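Long-range contacts in UDP-N-acetylglucosamine 4,6-dehydratase (Vibrio fischeri, PDB 3PVZ), which binds NAD and is probably a lyase, consistent with 4,6-dehydration of UDP-N-acetylglucosamine: residues Phe56-Gln61 against Tyr86-Phe91; Asn170-Met174 against Met382-Phe386; Asp255-Lys260 against Met334-Asp338; Gly282-Cys288 against Gly305-Phe311. One frame throughout, in Å; residues are numbered along the deposited sequence. Where two conformers were deposited one is given.

Contact 1: residues Phe56-Gln61 against Tyr86-Phe91; sequences FKRNPQ and YINGDF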
# COMPACT_ATOMS: atom_id res chain seq x y z
N PHE A 56 20.74 -2.69 7.21
CA PHE A 56 21.07 -4.09 7.02
C PHE A 56 22.54 -4.32 6.61
O PHE A 56 23.18 -5.25 7.09
CB PHE A 56 20.14 -4.70 5.98
CG PHE A 56 20.22 -6.19 5.92
CD1 PHE A 56 21.20 -6.79 5.17
CD2 PHE A 56 19.36 -6.99 6.63
CE1 PHE A 56 21.31 -8.16 5.13
CE2 PHE A 56 19.45 -8.39 6.58
CZ PHE A 56 20.45 -8.96 5.81
N LYS A 57 23.06 -3.51 5.70
CA LYS A 57 24.40 -3.71 5.15
C LYS A 57 25.48 -3.40 6.19
O LYS A 57 26.65 -3.74 5.99
CB LYS A 57 24.59 -2.83 3.89
CG LYS A 57 24.61 -1.33 4.11
CD LYS A 57 25.10 -0.52 2.88
CE LYS A 57 23.98 -0.16 1.93
NZ LYS A 57 24.39 0.90 0.87
N ARG A 58 25.10 -2.73 7.28
CA ARG A 58 26.02 -2.43 8.38
C ARG A 58 25.85 -3.39 9.58
O ARG A 58 26.27 -3.08 10.72
CB ARG A 58 25.82 -1.00 8.82
CG ARG A 58 26.35 -0.02 7.72
CD ARG A 58 26.18 1.39 8.11
NE ARG A 58 26.77 2.27 7.12
CZ ARG A 58 26.13 2.78 6.04
NH1 ARG A 58 24.84 2.50 5.77
NH2 ARG A 58 26.78 3.57 5.20
N ASN A 59 25.19 -4.52 9.29
CA ASN A 59 25.16 -5.70 10.14
C ASN A 59 24.59 -5.47 11.55
O ASN A 59 25.31 -5.62 12.51
CB ASN A 59 26.56 -6.29 10.22
CG ASN A 59 26.61 -7.57 11.00
OD1 ASN A 59 25.70 -8.40 10.91
ND2 ASN A 59 27.63 -7.69 11.87
N PRO A 60 23.32 -5.09 11.65
CA PRO A 60 22.67 -4.68 12.87
C PRO A 60 22.35 -5.86 13.82
O PRO A 60 22.11 -6.98 13.36
CB PRO A 60 21.35 -4.16 12.40
CG PRO A 60 21.03 -4.97 11.18
CD PRO A 60 22.37 -5.17 10.51
N GLN A 61 22.22 -5.56 15.13
CA GLN A 61 21.98 -6.62 16.12
C GLN A 61 20.57 -7.13 15.91
O GLN A 61 20.28 -8.33 16.00
CB GLN A 61 22.15 -6.06 17.51
CG GLN A 61 23.08 -6.68 18.49
CD GLN A 61 22.99 -5.88 19.81
OE1 GLN A 61 21.94 -5.49 20.12
NE2 GLN A 61 24.07 -5.60 20.51
N TYR A 86 22.92 -12.51 4.15
CA TYR A 86 22.36 -12.82 5.46
C TYR A 86 23.26 -12.28 6.55
O TYR A 86 24.44 -12.04 6.31
CB TYR A 86 22.18 -14.33 5.66
CG TYR A 86 21.34 -14.98 4.57
CD1 TYR A 86 19.99 -15.18 4.75
CD2 TYR A 86 21.90 -15.34 3.35
CE1 TYR A 86 19.20 -15.75 3.76
CE2 TYR A 86 21.12 -15.93 2.34
CZ TYR A 86 19.77 -16.13 2.56
OH TYR A 86 18.97 -16.68 1.60
N ILE A 87 22.66 -12.03 7.71
CA ILE A 87 23.34 -11.59 8.89
C ILE A 87 23.02 -12.51 10.06
O ILE A 87 22.08 -13.29 9.98
CB ILE A 87 22.93 -10.13 9.29
CG1 ILE A 87 21.41 -10.06 9.59
CG2 ILE A 87 23.40 -9.15 8.23
CD1 ILE A 87 20.92 -8.68 9.90
N ASN A 88 23.77 -12.40 11.16
CA ASN A 88 23.59 -13.31 12.32
C ASN A 88 22.47 -12.81 13.21
O ASN A 88 21.89 -13.60 13.93
CB ASN A 88 24.82 -13.32 13.19
CG ASN A 88 26.02 -13.89 12.49
OD1 ASN A 88 25.90 -14.75 11.58
ND2 ASN A 88 27.21 -13.43 12.95
N GLY A 89 22.21 -11.51 13.12
CA GLY A 89 21.29 -10.79 14.01
C GLY A 89 19.85 -11.03 13.66
O GLY A 89 19.53 -11.86 12.81
N ASP A 90 18.97 -10.35 14.39
CA ASP A 90 17.59 -10.70 14.43
C ASP A 90 16.90 -9.84 13.39
O ASP A 90 16.42 -8.72 13.71
CB ASP A 90 17.09 -10.44 15.86
CG ASP A 90 15.62 -10.66 16.06
OD1 ASP A 90 14.93 -11.15 15.16
OD2 ASP A 90 15.15 -10.31 17.18
N PHE A 91 16.83 -10.36 12.15
CA PHE A 91 16.15 -9.70 11.04
C PHE A 91 14.80 -10.37 10.77
O PHE A 91 14.71 -11.57 10.51
CB PHE A 91 17.00 -9.74 9.75
CG PHE A 91 16.30 -9.12 8.58
CD1 PHE A 91 16.08 -7.79 8.55
CD2 PHE A 91 15.77 -9.90 7.56
CE1 PHE A 91 15.40 -7.18 7.51
CE2 PHE A 91 15.08 -9.30 6.54
CZ PHE A 91 14.91 -7.92 6.52
O HOH W 1 23.72 -8.99 12.70
O HOH W 2 26.34 -10.98 10.51

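Contact 2: residues Asn170-Met174 against Met382-Phe386; sequences NPVNM and MIPDF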
# COMPACT_ATOMS: atom_id res chain seq x y z
N ASN A 170 4.34 27.64 5.18
CA ASN A 170 2.99 27.21 5.50
C ASN A 170 2.43 26.18 4.54
O ASN A 170 2.72 26.21 3.35
CB ASN A 170 2.03 28.39 5.55
CG ASN A 170 1.91 28.95 6.95
OD1 ASN A 170 2.93 29.18 7.62
ND2 ASN A 170 0.66 29.13 7.42
N PRO A 171 1.64 25.23 5.07
CA PRO A 171 1.04 24.24 4.20
C PRO A 171 -0.04 24.88 3.38
O PRO A 171 -0.62 25.88 3.80
CB PRO A 171 0.46 23.21 5.16
CG PRO A 171 0.15 23.98 6.39
CD PRO A 171 1.26 25.02 6.48
N VAL A 172 -0.28 24.31 2.21
CA VAL A 172 -1.26 24.81 1.27
C VAL A 172 -2.38 23.78 1.00
O VAL A 172 -3.43 24.13 0.49
CB VAL A 172 -0.54 25.27 -0.06
CG1 VAL A 172 0.28 26.54 0.19
CG2 VAL A 172 0.36 24.15 -0.65
N ASN A 173 -2.15 22.53 1.40
CA ASN A 173 -3.14 21.45 1.25
C ASN A 173 -3.26 20.65 2.57
O ASN A 173 -2.52 20.91 3.50
CB ASN A 173 -2.74 20.58 0.07
CG ASN A 173 -1.33 20.07 0.17
OD1 ASN A 173 -0.86 19.72 1.26
ND2 ASN A 173 -0.64 19.98 -0.95
N MSE A 174 -4.21 19.72 2.67
CA MSE A 174 -4.49 19.00 3.94
C MSE A 174 -3.37 18.02 4.33
O MSE A 174 -3.18 17.72 5.50
CB MSE A 174 -5.83 18.26 3.89
CG MSE A 174 -7.06 19.13 3.58
SE MSE A 174 -7.32 20.37 4.99
CE MSE A 174 -8.18 19.17 6.28
N MSE A 382 -6.41 24.58 14.44
CA MSE A 382 -5.08 24.07 14.72
C MSE A 382 -3.97 24.96 14.12
O MSE A 382 -2.96 25.19 14.77
CB MSE A 382 -4.94 22.63 14.21
CG MSE A 382 -5.92 21.62 14.82
SE MSE A 382 -5.80 21.57 16.73
CE MSE A 382 -4.12 20.61 16.82
N ILE A 383 -4.17 25.44 12.89
CA ILE A 383 -3.17 26.21 12.15
C ILE A 383 -3.80 27.48 11.56
O ILE A 383 -4.16 27.51 10.39
CB ILE A 383 -2.61 25.41 10.95
CG1 ILE A 383 -2.22 23.99 11.33
CG2 ILE A 383 -1.40 26.11 10.34
CD1 ILE A 383 -1.91 23.17 10.12
N PRO A 384 -3.94 28.55 12.36
CA PRO A 384 -4.70 29.75 11.92
C PRO A 384 -4.31 30.36 10.56
O PRO A 384 -5.19 30.79 9.81
CB PRO A 384 -4.45 30.75 13.04
CG PRO A 384 -4.26 29.86 14.27
CD PRO A 384 -3.48 28.67 13.76
N ASP A 385 -3.03 30.38 10.23
CA ASP A 385 -2.59 30.95 8.94
C ASP A 385 -2.77 30.00 7.74
O ASP A 385 -2.31 30.31 6.64
CB ASP A 385 -1.14 31.47 9.06
CG ASP A 385 -1.04 32.73 9.95
OD1 ASP A 385 -1.36 33.85 9.49
OD2 ASP A 385 -0.65 32.59 11.13
N PHE A 386 -3.43 28.86 7.95
CA PHE A 386 -3.76 27.91 6.88
C PHE A 386 -5.16 28.20 6.32
O PHE A 386 -6.09 28.57 7.05
CB PHE A 386 -3.68 26.49 7.44
CG PHE A 386 -4.13 25.43 6.50
CD1 PHE A 386 -5.33 24.76 6.70
CD2 PHE A 386 -3.35 25.09 5.42
CE1 PHE A 386 -5.74 23.77 5.82
CE2 PHE A 386 -3.75 24.10 4.54
CZ PHE A 386 -4.95 23.45 4.74

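Contact 3: residues Asp255-Lys260 against Met334-Asp338; sequences DIFFPK and MARFD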
# COMPACT_ATOMS: atom_id res chain seq x y z
N ASP A 255 16.49 17.94 15.67
CA ASP A 255 17.22 18.30 14.46
C ASP A 255 16.43 17.81 13.22
O ASP A 255 15.94 16.67 13.22
CB ASP A 255 18.53 17.56 14.42
CG ASP A 255 19.62 18.19 15.24
OD1 ASP A 255 19.47 19.28 15.84
OD2 ASP A 255 20.69 17.56 15.22
N ILE A 256 16.30 18.68 12.21
CA ILE A 256 15.80 18.31 10.90
C ILE A 256 16.99 18.30 9.94
O ILE A 256 17.58 19.35 9.63
CB ILE A 256 14.75 19.30 10.31
CG1 ILE A 256 13.59 19.59 11.26
CG2 ILE A 256 14.21 18.74 8.98
CD1 ILE A 256 12.76 20.82 10.83
N PHE A 257 17.35 17.11 9.48
CA PHE A 257 18.45 16.96 8.52
C PHE A 257 17.91 17.19 7.12
O PHE A 257 16.77 16.86 6.84
CB PHE A 257 19.06 15.56 8.64
CG PHE A 257 20.04 15.41 9.76
CD1 PHE A 257 19.87 16.09 10.98
CD2 PHE A 257 21.17 14.60 9.60
CE1 PHE A 257 20.80 15.96 12.00
CE2 PHE A 257 22.11 14.45 10.64
CZ PHE A 257 21.93 15.12 11.83
N PHE A 258 18.72 17.80 6.25
CA PHE A 258 18.33 17.98 4.81
C PHE A 258 19.55 18.11 3.94
O PHE A 258 20.62 18.49 4.43
CB PHE A 258 17.46 19.23 4.63
CG PHE A 258 18.21 20.51 4.91
CD1 PHE A 258 18.32 21.00 6.20
CD2 PHE A 258 18.82 21.23 3.87
CE1 PHE A 258 19.01 22.17 6.45
CE2 PHE A 258 19.52 22.39 4.14
CZ PHE A 258 19.61 22.86 5.42
N PRO A 259 19.40 17.81 2.64
CA PRO A 259 20.51 17.92 1.73
C PRO A 259 20.79 19.35 1.35
O PRO A 259 19.89 20.10 0.93
CB PRO A 259 20.06 17.10 0.52
CG PRO A 259 18.64 17.22 0.50
CD PRO A 259 18.22 17.25 1.97
N LYS A 260 22.06 19.75 1.54
CA LYS A 260 22.51 21.05 1.10
C LYS A 260 22.40 21.11 -0.43
O LYS A 260 22.55 20.10 -1.12
CB LYS A 260 23.94 21.32 1.54
CG LYS A 260 24.10 21.55 3.03
CD LYS A 260 25.57 21.44 3.43
CE LYS A 260 25.89 22.24 4.68
NZ LYS A 260 27.27 21.98 5.08
N MSE A 334 25.07 24.62 9.69
CA MSE A 334 25.67 24.25 8.41
C MSE A 334 27.13 23.85 8.54
O MSE A 334 27.77 23.47 7.55
CB MSE A 334 25.56 25.40 7.39
CG MSE A 334 24.14 25.91 7.16
SE MSE A 334 22.88 24.51 6.61
CE MSE A 334 22.92 24.89 4.69
N ALA A 335 27.64 23.91 9.78
CA ALA A 335 29.05 23.60 10.10
C ALA A 335 29.34 22.12 10.39
O ALA A 335 30.41 21.64 10.07
CB ALA A 335 29.52 24.45 11.29
N ARG A 336 28.40 21.42 10.99
CA ARG A 336 28.65 20.04 11.46
C ARG A 336 28.96 19.05 10.34
O ARG A 336 29.82 18.20 10.47
CB ARG A 336 27.47 19.55 12.28
CG ARG A 336 27.65 18.15 12.78
CD ARG A 336 26.65 17.81 13.86
NE ARG A 336 26.93 16.49 14.40
CZ ARG A 336 26.07 15.71 15.03
NH1 ARG A 336 24.81 16.05 15.23
NH2 ARG A 336 26.49 14.56 15.47
N PHE A 337 28.26 19.15 9.23
CA PHE A 337 28.48 18.25 8.12
C PHE A 337 28.78 19.04 6.85
O PHE A 337 28.34 20.18 6.71
CB PHE A 337 27.27 17.33 7.90
CG PHE A 337 26.98 16.41 9.05
CD1 PHE A 337 27.83 15.36 9.33
CD2 PHE A 337 25.84 16.60 9.84
CE1 PHE A 337 27.57 14.53 10.40
CE2 PHE A 337 25.55 15.74 10.89
CZ PHE A 337 26.41 14.71 11.17
N ASP A 338 29.50 18.41 5.94
CA ASP A 338 29.81 18.99 4.64
C ASP A 338 28.63 19.01 3.69
O ASP A 338 28.38 20.04 3.06
CB ASP A 338 31.01 18.25 4.00
CG ASP A 338 32.35 18.63 4.65
OD1 ASP A 338 32.39 19.55 5.52
OD2 ASP A 338 33.38 18.02 4.29
O HOH W 3 23.44 18.25 15.56

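Contact 4: residues Gly282-Cys288 against Gly305-Phe311; sequences GYEPHLC and GKWPCLF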
# COMPACT_ATOMS: atom_id res chain seq x y z
N GLY A 282 16.50 3.69 -25.20
CA GLY A 282 16.66 3.54 -26.64
C GLY A 282 15.48 4.03 -27.45
O GLY A 282 15.30 3.63 -28.60
N TYR A 283 14.68 4.92 -26.87
CA TYR A 283 13.52 5.49 -27.56
C TYR A 283 13.68 7.00 -27.81
O TYR A 283 14.31 7.71 -27.03
CB TYR A 283 12.24 5.24 -26.75
CG TYR A 283 11.77 3.79 -26.63
CD1 TYR A 283 11.38 3.07 -27.76
CD2 TYR A 283 11.66 3.18 -25.39
CE1 TYR A 283 10.93 1.74 -27.65
CE2 TYR A 283 11.21 1.86 -25.27
CZ TYR A 283 10.84 1.15 -26.40
OH TYR A 283 10.38 -0.14 -26.26
N GLU A 284 13.11 7.47 -28.91
CA GLU A 284 13.07 8.90 -29.19
C GLU A 284 11.66 9.41 -28.91
O GLU A 284 10.68 8.79 -29.35
CB GLU A 284 13.51 9.23 -30.63
CG GLU A 284 15.05 9.42 -30.81
CD GLU A 284 15.64 10.63 -30.07
OE1 GLU A 284 16.62 10.44 -29.32
OE2 GLU A 284 15.13 11.77 -30.25
N PRO A 285 11.55 10.50 -28.14
CA PRO A 285 10.24 11.04 -27.80
C PRO A 285 9.50 11.58 -29.02
O PRO A 285 10.09 12.25 -29.84
CB PRO A 285 10.59 12.20 -26.85
CG PRO A 285 11.92 11.91 -26.37
CD PRO A 285 12.63 11.19 -27.43
N HIS A 286 8.21 11.26 -29.13
CA HIS A 286 7.36 11.89 -30.13
C HIS A 286 6.42 12.81 -29.38
O HIS A 286 5.60 12.35 -28.59
CB HIS A 286 6.54 10.85 -30.91
CG HIS A 286 5.75 11.44 -32.04
ND1 HIS A 286 6.23 11.52 -33.33
CD2 HIS A 286 4.51 11.98 -32.07
CE1 HIS A 286 5.32 12.09 -34.11
NE2 HIS A 286 4.27 12.38 -33.37
N LEU A 287 6.54 14.11 -29.62
CA LEU A 287 5.66 15.09 -28.98
C LEU A 287 4.27 15.05 -29.61
O LEU A 287 4.09 15.37 -30.78
CB LEU A 287 6.26 16.50 -29.08
CG LEU A 287 7.05 16.99 -27.85
CD1 LEU A 287 8.40 17.60 -28.26
CD2 LEU A 287 6.22 17.98 -27.02
N CYS A 288 3.29 14.61 -28.82
CA CYS A 288 1.90 14.63 -29.25
C CYS A 288 1.24 15.83 -28.64
O CYS A 288 1.70 16.37 -27.64
CB CYS A 288 1.16 13.39 -28.76
SG CYS A 288 1.95 11.84 -29.18
N GLY A 305 10.85 2.35 -32.51
CA GLY A 305 11.71 3.05 -31.53
C GLY A 305 11.42 4.52 -31.23
O GLY A 305 12.35 5.27 -30.95
N LYS A 306 10.16 4.93 -31.31
CA LYS A 306 9.68 6.24 -30.84
C LYS A 306 8.67 5.99 -29.69
O LYS A 306 8.03 4.91 -29.65
CB LYS A 306 9.00 7.01 -31.97
CG LYS A 306 9.93 7.79 -32.93
CD LYS A 306 9.11 8.54 -34.01
CE LYS A 306 9.73 9.90 -34.45
NZ LYS A 306 9.71 10.98 -33.39
N TRP A 307 8.55 6.93 -28.75
CA TRP A 307 7.54 6.84 -27.67
C TRP A 307 6.67 8.10 -27.63
O TRP A 307 7.19 9.20 -27.62
CB TRP A 307 8.18 6.61 -26.28
CG TRP A 307 7.21 5.86 -25.38
CD1 TRP A 307 6.19 6.39 -24.65
CD2 TRP A 307 7.11 4.44 -25.23
NE1 TRP A 307 5.48 5.41 -24.03
CE2 TRP A 307 6.02 4.19 -24.36
CE3 TRP A 307 7.84 3.36 -25.71
CZ2 TRP A 307 5.65 2.90 -23.97
CZ3 TRP A 307 7.47 2.06 -25.31
CH2 TRP A 307 6.39 1.84 -24.44
N PRO A 308 5.34 7.94 -27.64
CA PRO A 308 4.51 9.14 -27.62
C PRO A 308 4.56 9.83 -26.28
O PRO A 308 4.42 9.19 -25.25
CB PRO A 308 3.11 8.60 -27.86
CG PRO A 308 3.16 7.23 -27.37
CD PRO A 308 4.53 6.73 -27.71
N CYS A 309 4.75 11.14 -26.31
CA CYS A 309 4.84 11.93 -25.12
C CYS A 309 3.86 13.08 -25.17
O CYS A 309 3.60 13.68 -26.22
CB CYS A 309 6.24 12.49 -24.94
SG CYS A 309 7.49 11.24 -24.65
N LEU A 310 3.35 13.39 -24.00
CA LEU A 310 2.41 14.46 -23.83
C LEU A 310 2.90 15.33 -22.71
O LEU A 310 2.70 15.05 -21.53
CB LEU A 310 1.05 13.88 -23.54
CG LEU A 310 -0.07 14.90 -23.75
CD1 LEU A 310 -1.25 14.29 -24.56
CD2 LEU A 310 -0.51 15.43 -22.38
N PHE A 311 3.58 16.39 -23.10
CA PHE A 311 4.19 17.27 -22.13
C PHE A 311 3.28 18.46 -21.89
O PHE A 311 3.05 19.27 -22.75
CB PHE A 311 5.58 17.64 -22.57
CG PHE A 311 6.52 16.45 -22.68
CD1 PHE A 311 6.46 15.40 -21.76
CD2 PHE A 311 7.47 16.39 -23.68
CE1 PHE A 311 7.34 14.32 -21.85
CE2 PHE A 311 8.35 15.31 -23.76
CZ PHE A 311 8.28 14.29 -22.85

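Contact 1: residues Phe56-Gln61 against Tyr86-Phe91
Phe-56 and Ile-87 meet through two well-defined torsions: Phe-56 holds CG anti to its backbone N (chi1 -169°), while Ile-87 sets CG1 between the backbone N and the carbonyl carbon, which leaves CG2 for the face of the phenyl ring. The setting is the outer edge of a Rossmann-type sheet. Segment 56-61 leads from helix 46-56 into strand 62-66, and segment 86-91 leads into strand 90-94, at one edge of the sheet and parallel to strand 62-66. Ile-87 CG2 lies 4.2 Å from the centroid of the Phe-56 ring, 27° off the ring normal, a CH-pi contact; the other branch of the isoleucine puts CD1 3.6 Å from Phe-56 CE2 and also against CD of Pro-60. Phe-56 in turn presents an edge to Phe-91. The two planes are 83° apart and the centroids 5.1 Å, so the pair is a T-shaped stack, with Phe-56 CE2 above the Phe-91 face but displaced toward its rim. Ile-80 of helix 70-83 and Leu-63 of strand 62-66 touch both rings, which places the aromatic pair between helix and sheet. The polar side of the contact is bridged by water. One molecule donates to Asn-59 OD1 and Pro-60 O and accepts a weak bond from Gly-89 N; a second donates to the same OD1 and accepts from Asn-88 N, so the amide oxygen receives two water bonds. Where the strands begin to pair, Asp-90 N gives a nearly straight hydrogen bond to Gln-61 O at 2.9 Å.

Contact 2: residues Asn170-Met174 against Met382-Phe386
Segments 170-174 and 382-386 are essentially loops that meet helices only at their end residues Met-174 and Met-382: the closest CA atoms, those of Pro-171 and Phe-386, are 6.6 Å apart, and a type I beta turn from Ile-383 to Phe-386, closed by a bond from Phe-386 N to Ile-383 O, turns the chain after helix 372-382. Phe-386, the last modelled residue, takes the largest share of the contact. With CG anti to its backbone N (chi1 174°), its ring reaches in among the backbone carbonyls of the other segment and meets them mainly with its rim. Pro-171 O approaches CD2 of Phe-386 to 3.3 Å near the ring plane, and CG of the same proline lies 3.8 Å from that CD2. Further round the rim, Asn-173 O comes obliquely to within 3.6 Å of Phe-386 CE2. The selenium of Met-174, a selenomethionine, makes a Met-aromatic contact at the ring edge: SE of Met-174 lies 5.0 Å from the centroid of the Phe-386 ring and 77° off its normal. Bends at chi2 and chi3 of Met-174 fold the chain back toward the phenyl group.

The contact joins the start of helix 174-189 to the C-terminal end of the modelled chain. Asn-173 is the N-cap of that helix, its OD1 accepting from Gly-176 N, and Lys-179, an NAD-binding residue, follows in the helix itself. Ile-383 packs on Ala-177 and Met-184 of the same helix, and its CD1 lies 4.3 Å from Pro-171 CG. At the exposed margin, Asn-170 ND2 makes a weak hydrogen bond to Asp-385 O, 3.3 Å long and bent to 127° at the hydrogen.

Contact 3: residues Asp255-Lys260 against Met334-Asp338
Lys-260 and Met-334 run antiparallel alongside each other, CG of the lysine lying 3.9 Å from CE of the selenomethionine. The lysine chain is stretched out from CG to NZ, and this reach carries NZ to three backbone carbonyls: Phe-337 O at 2.7 Å, Met-334 O at 2.9 Å and Asp-338 O at 3.0 Å. The first two are met with modest tilts from the carbonyl planes, whereas NZ sits above the carbonyl plane of Asp-338. Three carbonyl oxygens thus grip NZ from the side of the 334-338 segment, an environment that would be expected to favour its charged form.

Strand 255-259 belongs to the large mixed Rossmann-type sheet, and segment 334-338 is the connection between the antiparallel strands 332-333 and 340-344 at one end of that sheet, so Lys-260 ties the connection to the strand terminus. Met-334 SE also makes an oblique Met-aromatic contact with Phe-258, 5.1 Å from the ring centroid. The ring planes of Phe-257 and Phe-337 are inclined by 59°, with CE2 to CE2 at 3.7 Å. At the far end a water donates to Asp-255 OD2 and accepts from Arg-336 NH1; Lys-344 forms the salt bridge with Asp-255, and Arg-336 NH1 also donates to Phe-250 O.

Contact 4: residues Gly282-Cys288 against Gly305-Phe311
Tyr-283 and Trp-307 form the dense aromatic end of this contact. Trp-307 CE3 sits over the centre of the tyrosine ring, 3.6 Å above its plane, and the indole directs an edge at that face: the planes are 61° apart and the ring centroids 4.9 Å, an edge-to-face pair. The torsion that holds the tryptophan CG anti to its backbone N (chi1 -152°) takes the indole toward Tyr-283, while its NE1 donates to Gln-222 O. The backbones are joined by five hydrogen bonds: Glu-284 N to Gly-305 O, Trp-307 N to Glu-284 O, His-286 N to Trp-307 O, Cys-309 N to His-286 O and Cys-288 N to Cys-309 O. The bond from Cys-288 N to Cys-309 O, 2.8 Å long, runs nearly in line with its carbonyl (C=O...N 169°). On the face carrying Pro-285 and Cys-309, the proline CB touches the sulfur SG at 3.9 Å, and Leu-278 of helix 270-280 covers Trp-307 and Cys-309.

The margin is looser. Lys-306 NZ approaches the edge of the His-286 ring, 3.5 Å from ND1, without a hydrogen bond, and Glu-284 turns its carboxylate away from the lysine, into an exposed position. Leu-287 has two conformers, so its touch on Phe-311 is doubtful. Helix 291-300 connects the strands and packs on the side of His-286, Cys-288 and Pro-308, through Leu-297 and Ala-298; two adjacent parallel strands joined by a helix form a beta-alpha-beta crossover, here within the small parallel sheet 224-227, 306-312, 284-287.

In the fold
Contacts 1 and 3 both reach the large Rossmann-type sheet, one at its 90-94 edge and the other toward its antiparallel end; their centres are 28 Å apart. Contact 2 lies on the other side of the chain's centre from contact 1, 42 Å away between centres, and its closure in sequence spans both contacts 3 and 4. Contact 4 belongs to a separate three-stranded sheet, 40 Å or more from the rest between centres and away from the annotated sites. Bound NAD is about 10 Å from the side chains of Asn-173 in contact 2 and Phe-258 in contact 3, and about 14 Å from Phe-91 in contact 1; these three lie within about 14 Å of the cofactor and do not touch one another.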